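Local structure of uncharacterized protein conserved in bacteria (Streptococcus suis, 4FZQ) at residues Thr5-Val10 / Val43-Asp48. The protein is a surface antigen of a pathogenic bacterium whose G5 domain probably takes part in attachment to host cells. The protein carries 1 engineered substitution. Sequence-based numbering, arbitrary orientation.
Sequences TKERKV and VSVYQD
Asp48 OD1 is gripped by two cations of the neighbouring strand: Arg8 NE donates to it at 2.6 Å and Lys6 NZ at 2.8 Å. Arginine reaches the syn side of the oxygen, lysine its anti lone pair. Arg8 meets the acid edge-on, OD1 lying almost in the guanidinium plane; arginine suits this place because NE and a terminal nitrogen share one flat edge. A bend at chi3 (-61°) turns the Arg8 chain back over strand 43-48, where Tyr46 CB sits over one guanidinium face, 3.9 Å from NH2. Lysine suits the other flank because its long chain runs straight past CG and bends only at chi4 (61°), bringing the ammonium to the acid.

Beneath this network lies a regular antiparallel ladder. Lys6–Asp48, Arg8–Tyr46 and Val10–Ser44 are hydrogen-bonded pairs, each joined by two backbone bonds; spaced two residues apart along each strand, they put their side chains on one face. There Val10 CG2 rests 3.9 Å from Tyr46 CE1, apolar surfaces that pack at the end of the charged row. On the opposite face the methylenes of Lys9 lie against Val43, CG to CG1 at 3.4 Å.

Within the chain, 43-48 belongs to the middle strand of the three-stranded antiparallel sheet of the G5 domain. Past the outer strand the sheet runs on into a second subunit, whose strand pairs antiparallel with Val10, and Arg8 NH1 bridges to Glu12 of that chain. Two cations around one buried carboxylate would probably stabilise its ionised form, while Arg8 links the sheet's internal charge pairing to the subunit interface.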
# COMPACT_ATOMS: atom_id res chain seq x y z
N THR A 5 -21.82 -25.22 -9.85
CA THR A 5 -20.71 -24.31 -10.05
C THR A 5 -21.18 -22.97 -10.60
O THR A 5 -22.19 -22.90 -11.30
CB THR A 5 -19.66 -24.89 -11.03
OG1 THR A 5 -20.25 -24.99 -12.34
CG2 THR A 5 -19.19 -26.27 -10.57
N LYS A 6 -20.46 -21.91 -10.25
CA LYS A 6 -20.76 -20.57 -10.74
C LYS A 6 -19.42 -19.87 -10.94
O LYS A 6 -18.46 -20.12 -10.21
CB LYS A 6 -21.63 -19.80 -9.75
CG LYS A 6 -21.02 -19.57 -8.38
CD LYS A 6 -21.93 -18.71 -7.51
CE LYS A 6 -21.42 -18.57 -6.07
NZ LYS A 6 -20.07 -17.94 -5.97
N GLU A 7 -19.35 -19.01 -11.95
CA GLU A 7 -18.14 -18.29 -12.24
C GLU A 7 -18.19 -16.88 -11.68
O GLU A 7 -19.25 -16.27 -11.63
CB GLU A 7 -17.91 -18.24 -13.75
CG GLU A 7 -17.41 -19.55 -14.32
CD GLU A 7 -17.07 -19.45 -15.79
OE1 GLU A 7 -16.60 -18.37 -16.23
OE2 GLU A 7 -17.26 -20.45 -16.52
N ARG A 8 -17.04 -16.39 -11.24
CA ARG A 8 -16.94 -15.04 -10.67
C ARG A 8 -15.83 -14.26 -11.34
O ARG A 8 -14.77 -14.79 -11.65
CB ARG A 8 -16.63 -15.10 -9.17
CG ARG A 8 -17.81 -15.33 -8.27
CD ARG A 8 -17.43 -15.15 -6.81
NE ARG A 8 -16.39 -16.08 -6.39
CZ ARG A 8 -15.13 -15.73 -6.16
NH1 ARG A 8 -14.75 -14.47 -6.31
NH2 ARG A 8 -14.26 -16.65 -5.77
N LYS A 9 -16.08 -12.98 -11.54
CA LYS A 9 -15.09 -12.11 -12.13
C LYS A 9 -14.70 -11.10 -11.05
O LYS A 9 -15.56 -10.46 -10.44
CB LYS A 9 -15.68 -11.40 -13.35
CG LYS A 9 -14.71 -10.50 -14.09
CD LYS A 9 -15.39 -9.70 -15.20
CE LYS A 9 -15.87 -10.58 -16.34
NZ LYS A 9 -16.86 -11.62 -15.91
N VAL A 10 -13.40 -10.98 -10.79
CA VAL A 10 -12.90 -10.04 -9.79
C VAL A 10 -11.92 -9.08 -10.47
O VAL A 10 -10.95 -9.51 -11.08
CB VAL A 10 -12.19 -10.78 -8.64
CG1 VAL A 10 -11.51 -9.78 -7.71
CG2 VAL A 10 -13.19 -11.63 -7.87
N VAL A 43 -8.10 -8.56 -14.29
CA VAL A 43 -9.35 -9.30 -14.14
C VAL A 43 -9.13 -10.81 -14.01
O VAL A 43 -8.52 -11.43 -14.88
CB VAL A 43 -10.28 -9.08 -15.33
CG1 VAL A 43 -11.52 -9.90 -15.16
CG2 VAL A 43 -10.63 -7.61 -15.44
N SER A 44 -9.62 -11.37 -12.92
CA SER A 44 -9.50 -12.80 -12.69
C SER A 44 -10.88 -13.42 -12.76
O SER A 44 -11.85 -12.88 -12.21
CB SER A 44 -8.88 -13.08 -11.32
OG SER A 44 -7.61 -12.49 -11.19
N VAL A 45 -10.97 -14.55 -13.45
CA VAL A 45 -12.23 -15.28 -13.54
C VAL A 45 -12.04 -16.51 -12.67
O VAL A 45 -11.09 -17.27 -12.86
CB VAL A 45 -12.55 -15.72 -14.97
CG1 VAL A 45 -13.79 -16.61 -14.97
CG2 VAL A 45 -12.77 -14.51 -15.86
N TYR A 46 -12.94 -16.70 -11.72
CA TYR A 46 -12.86 -17.84 -10.81
C TYR A 46 -14.04 -18.75 -11.01
O TYR A 46 -15.05 -18.37 -11.62
CB TYR A 46 -12.88 -17.39 -9.35
CG TYR A 46 -11.69 -16.59 -8.91
CD1 TYR A 46 -11.68 -15.20 -9.01
CD2 TYR A 46 -10.57 -17.23 -8.38
CE1 TYR A 46 -10.57 -14.46 -8.59
CE2 TYR A 46 -9.46 -16.50 -7.96
CZ TYR A 46 -9.47 -15.12 -8.07
OH TYR A 46 -8.38 -14.40 -7.65
N GLN A 47 -13.91 -19.97 -10.48
CA GLN A 47 -15.02 -20.91 -10.53
C GLN A 47 -15.19 -21.49 -9.14
O GLN A 47 -14.25 -22.03 -8.55
CB GLN A 47 -14.77 -22.04 -11.50
CG GLN A 47 -16.06 -22.78 -11.76
CD GLN A 47 -15.90 -23.94 -12.70
OE1 GLN A 47 -16.86 -24.35 -13.36
NE2 GLN A 47 -14.70 -24.50 -12.77
N ASP A 48 -16.40 -21.36 -8.60
CA ASP A 48 -16.69 -21.85 -7.27
C ASP A 48 -17.52 -23.12 -7.32
O ASP A 48 -18.30 -23.31 -8.25
CB ASP A 48 -17.46 -20.80 -6.48
CG ASP A 48 -16.66 -19.54 -6.23
OD1 ASP A 48 -17.28 -18.47 -6.09
OD2 ASP A 48 -15.42 -19.62 -6.15
O HOH W 1 -19.09 -22.28 -13.91
O HOH W 2 -8.13 -9.92 -10.18